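Local coordinates for Lmo0547 protein (PDB 4R9N) that probably regulates transcription as a sugar-responsive DNA-binding protein of the SorC family, the present fragment being its putative sugar-binding domain, at residues S96-I99 / C100-K104; S130-K133 / Y134-E137. One frame throughout, in Å; residues are numbered along the deposited sequence.

Contact 1. Residues S96-I99 / C100-K104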
loop_
_atom_site.group_PDB
_atom_site.type_symbol
_atom_site.label_atom_id
_atom_site.label_comp_id
_atom_site.label_asym_id
_atom_site.label_seq_id
_atom_site.Cartn_x
_atom_site.Cartn_y
_atom_site.Cartn_z
ATOM N N SER A 96 -5.094 1.698 9.024
ATOM C CA SER A 96 -4.480 0.376 8.992
ATOM C C SER A 96 -5.008 -0.493 10.149
ATOM O O SER A 96 -5.359 -1.628 9.939
ATOM C CB SER A 96 -2.988 0.527 9.137
ATOM O OG SER A 96 -2.292 -0.644 8.768
ATOM N N ASN A 97 -5.105 0.059 11.352
ATOM C CA ASN A 97 -5.543 -0.751 12.501
ATOM C C ASN A 97 -6.915 -1.366 12.366
ATOM O O ASN A 97 -7.099 -2.536 12.708
ATOM C CB ASN A 97 -5.530 0.054 13.814
ATOM C CG ASN A 97 -4.121 0.283 14.337
ATOM O OD1 ASN A 97 -3.325 -0.645 14.427
ATOM N ND2 ASN A 97 -3.846 1.503 14.787
ATOM N N GLN A 98 -7.879 -0.579 11.907
ATOM C CA GLN A 98 -9.228 -1.024 11.706
ATOM C C GLN A 98 -9.309 -2.011 10.525
ATOM O O GLN A 98 -10.043 -3.005 10.610
ATOM C CB GLN A 98 -10.155 0.127 11.390
ATOM C CG GLN A 98 -11.613 -0.301 11.222
ATOM C CD GLN A 98 -12.278 -0.714 12.532
ATOM O OE1 GLN A 98 -12.121 -0.046 13.566
ATOM N NE2 GLN A 98 -13.017 -1.822 12.503
ATOM N N ILE A 99 -8.557 -1.739 9.438
ATOM C CA ILE A 99 -8.494 -2.684 8.331
ATOM C C ILE A 99 -7.961 -4.081 8.782
ATOM O O ILE A 99 -8.498 -5.149 8.445
ATOM C CB ILE A 99 -7.680 -2.119 7.142
ATOM C CG1 ILE A 99 -8.413 -0.919 6.505
ATOM C CG2 ILE A 99 -7.455 -3.185 6.094
ATOM C CD1 ILE A 99 -7.495 -0.056 5.668
ATOM N N CYS A 100 -6.864 -4.035 9.536
ATOM C CA CYS A 100 -6.239 -5.245 10.049
ATOM C C CYS A 100 -7.199 -6.014 10.937
ATOM O O CYS A 100 -7.254 -7.259 10.868
ATOM C CB CYS A 100 -4.923 -4.978 10.804
ATOM S SG CYS A 100 -3.593 -4.502 9.713
ATOM N N TYR A 101 -7.908 -5.314 11.801
ATOM C CA TYR A 101 -8.873 -5.951 12.677
ATOM C C TYR A 101 -9.993 -6.618 11.845
ATOM O O TYR A 101 -10.372 -7.759 12.105
ATOM C CB TYR A 101 -9.450 -4.957 13.657
ATOM C CG TYR A 101 -10.327 -5.652 14.687
ATOM C CD1 TYR A 101 -11.699 -5.630 14.571
ATOM C CD2 TYR A 101 -9.767 -6.332 15.744
ATOM C CE1 TYR A 101 -12.507 -6.293 15.476
ATOM C CE2 TYR A 101 -10.573 -6.974 16.683
ATOM C CZ TYR A 101 -11.943 -6.955 16.512
ATOM O OH TYR A 101 -12.798 -7.552 17.415
ATOM N N ASP A 102 -10.538 -5.900 10.865
ATOM C CA ASP A 102 -11.582 -6.453 10.047
ATOM C C ASP A 102 -11.116 -7.718 9.292
ATOM O O ASP A 102 -11.924 -8.691 9.145
ATOM C CB ASP A 102 -12.142 -5.432 9.070
ATOM C CG ASP A 102 -12.862 -4.279 9.749
ATOM O OD1 ASP A 102 -13.306 -4.402 10.922
ATOM O OD2 ASP A 102 -13.002 -3.220 9.086
ATOM N N LEU A 103 -9.890 -7.710 8.743
ATOM C CA LEU A 103 -9.329 -8.920 8.133
ATOM C C LEU A 103 -9.144 -10.042 9.178
ATOM O O LEU A 103 -9.442 -11.217 8.895
ATOM C CB LEU A 103 -7.983 -8.640 7.438
ATOM C CG LEU A 103 -8.089 -7.776 6.168
ATOM C CD1 LEU A 103 -6.699 -7.312 5.752
ATOM C CD2 LEU A 103 -8.802 -8.548 5.065
ATOM N N LYS A 104 -8.779 -9.680 10.397
ATOM C CA LYS A 104 -8.561 -10.682 11.451
ATOM C C LYS A 104 -9.874 -11.378 11.782
ATOM O O LYS A 104 -9.912 -12.600 12.052
ATOM C CB LYS A 104 -8.017 -10.004 12.697
ATOM C CG LYS A 104 -7.908 -10.878 13.942
ATOM C CD LYS A 104 -8.713 -10.343 15.119
ATOM C CE LYS A 104 -8.296 -10.935 16.470
ATOM N NZ LYS A 104 -6.982 -10.409 16.954
#
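Q98 and D102 face each other one turn apart on helix 96-107, an i to i+4 amide-carboxylate pair on a helix of the Rossmann-like parallel-sheet domain. The Q98 amide reaches along the helix surface with NE2 foremost and gives a hydrogen bond to D102 OD1 at 3.0 Å. That bond is bent (N-H...O 140°): the donor meets the syn side of OD1 but stands out of the carboxylate plane, and the two flat groups are turned 53° against each other. A bend at chi2 (71°) brings the amide back over the turn after CG has left anti to the backbone N. The other carboxylate oxygen, OD2, forms a salt bridge with R64 of helix 61-69, which gives the carboxylate a second, charged partner. Beneath the side-chain pair, D102 N donates to Q98 O at 2.9 Å. Another face of the helix is apolar and buried: I99 and L103 lie alongside, with I99 also on I63 and A67 and L103 on I80 of strand 79-82, while both meet I57 of strand 54-57. Across this face the side chains touch loosely, I99 CG2 lying 4.2 Å from L103 CD1.

Contact 2. Residues S130-K133 / Y134-E137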
loop_
_atom_site.group_PDB
_atom_site.type_symbol
_atom_site.label_atom_id
_atom_site.label_comp_id
_atom_site.label_asym_id
_atom_site.label_seq_id
_atom_site.Cartn_x
_atom_site.Cartn_y
_atom_site.Cartn_z
ATOM N N SER A 130 8.217 6.337 18.980
ATOM C CA SER A 130 8.986 5.366 18.222
ATOM C C SER A 130 9.763 4.416 19.145
ATOM O O SER A 130 9.911 3.230 18.812
ATOM C CB SER A 130 9.927 6.063 17.235
ATOM O OG SER A 130 9.181 6.565 16.136
ATOM N N LYS A 131 10.228 4.916 20.300
ATOM C CA LYS A 131 10.946 4.083 21.270
ATOM C C LYS A 131 10.101 3.411 22.394
ATOM O O LYS A 131 10.634 2.634 23.172
ATOM C CB LYS A 131 12.109 4.892 21.904
ATOM C CG LYS A 131 11.744 5.631 23.189
ATOM C CD LYS A 131 12.896 6.479 23.710
ATOM C CE LYS A 131 12.631 6.985 25.130
ATOM N NZ LYS A 131 13.881 7.417 25.837
ATOM N N ASN A 132 8.814 3.691 22.534
ATOM C CA ASN A 132 8.015 2.863 23.455
ATOM C C ASN A 132 8.082 1.402 23.002
ATOM O O ASN A 132 8.050 1.127 21.779
ATOM C CB ASN A 132 6.537 3.305 23.468
ATOM C CG ASN A 132 5.591 2.204 23.963
ATOM O OD1 ASN A 132 5.029 1.465 23.179
ATOM N ND2 ASN A 132 5.457 2.078 25.261
ATOM N N LYS A 133 8.116 0.461 23.959
ATOM C CA LYS A 133 8.338 -0.955 23.589
ATOM C C LYS A 133 7.209 -1.680 22.847
ATOM O O LYS A 133 7.493 -2.531 22.031
ATOM C CB LYS A 133 8.794 -1.797 24.789
ATOM C CG LYS A 133 7.683 -2.193 25.741
ATOM C CD LYS A 133 8.185 -2.354 27.177
ATOM C CE LYS A 133 8.411 -0.999 27.845
ATOM N NZ LYS A 133 8.948 -1.140 29.236
ATOM N N TYR A 134 5.934 -1.424 23.105
ATOM C CA TYR A 134 4.965 -2.144 22.263
ATOM C C TYR A 134 4.924 -1.525 20.875
ATOM O O TYR A 134 4.791 -2.272 19.907
ATOM C CB TYR A 134 3.584 -2.407 22.904
ATOM C CG TYR A 134 2.601 -3.339 22.095
ATOM C CD1 TYR A 134 2.599 -4.764 22.172
ATOM C CD2 TYR A 134 1.642 -2.774 21.294
ATOM C CE1 TYR A 134 1.661 -5.546 21.427
ATOM C CE2 TYR A 134 0.719 -3.531 20.553
ATOM C CZ TYR A 134 0.693 -4.902 20.605
ATOM O OH TYR A 134 -0.320 -5.495 19.793
ATOM N N ILE A 135 5.146 -0.218 20.730
ATOM C CA ILE A 135 5.223 0.347 19.385
ATOM C C ILE A 135 6.420 -0.231 18.628
ATOM O O ILE A 135 6.311 -0.701 17.481
ATOM C CB ILE A 135 5.356 1.851 19.460
ATOM C CG1 ILE A 135 4.039 2.395 19.996
ATOM C CG2 ILE A 135 5.682 2.420 18.116
ATOM C CD1 ILE A 135 4.113 3.825 20.416
ATOM N N SER A 136 7.585 -0.205 19.283
ATOM C CA SER A 136 8.782 -0.726 18.659
ATOM C C SER A 136 8.571 -2.202 18.255
ATOM O O SER A 136 8.998 -2.604 17.197
ATOM C CB SER A 136 10.010 -0.618 19.592
ATOM O OG SER A 136 11.167 -1.027 18.861
ATOM N N GLU A 137 7.939 -3.008 19.097
ATOM C CA GLU A 137 7.793 -4.406 18.721
ATOM C C GLU A 137 6.873 -4.618 17.535
ATOM O O GLU A 137 7.162 -5.477 16.682
ATOM C CB GLU A 137 7.355 -5.305 19.863
ATOM C CG GLU A 137 6.913 -6.723 19.416
ATOM C CD GLU A 137 7.933 -7.595 18.609
ATOM O OE1 GLU A 137 8.910 -7.127 17.950
ATOM O OE2 GLU A 137 7.719 -8.833 18.605
#
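N132 OD1 accepts a hydrogen bond from I135 N at 3.0 Å, and the N-H...O angle of 167° makes it nearly straight. The donor stands 20° out of the plane of the side-chain carbonyl. The N132 amide folds back over the first turn of the following helix, and N132 OD1 lies 3.0 Å from Y134 N. The main-chain oxygen of the same residue takes the next bond, from S136 N to N132 O at 2.9 Å, and E137 N to K133 O follows at 3.0 Å. N132 is therefore the N-cap of helix 133-143: its side chain receives an amide N-H of the first turn, while its backbone carbonyl starts the i to i+4 ladder. Its extended backbone separates this helix from helix 123-131. Around the cap, the I135 side chain lies against the asparagine, with CG1 of I135 3.5 Å from N132 OD1 and CD1 of I135 3.9 Å from N132 CB; I135 also packs on A116. S136 CB approaches N132 O at 3.4 Å and, more distantly, S130 O at 3.9 Å. The Y134 ring meets that of Y115, their planes inclined at about 40°, and Y134 OH makes a weak hydrogen bond to Y113 N.

How the contacts relate
Contact 1 comes first, on helix 96-107, which follows strand 79-82 and the unmodelled residues 87-92. The chain then runs through the edge strand 110-111 and helix 123-131 before contact 2 marks the start of helix 133-143. Each contact joins adjoining segments, so neither closes a long loop, and the two stand in series without nesting or crossing. The centres of contacts 1 and 2 are 20 Å apart and their nearest atoms about 8 Å, with no touch. Contact 1 belongs to a helix packed on the parallel sheet, whereas contact 2 is the junction between helices 123-131 and 133-143 at the surface. Y113, just after strand 110-111, is a common neighbour, meeting N97 and Y134.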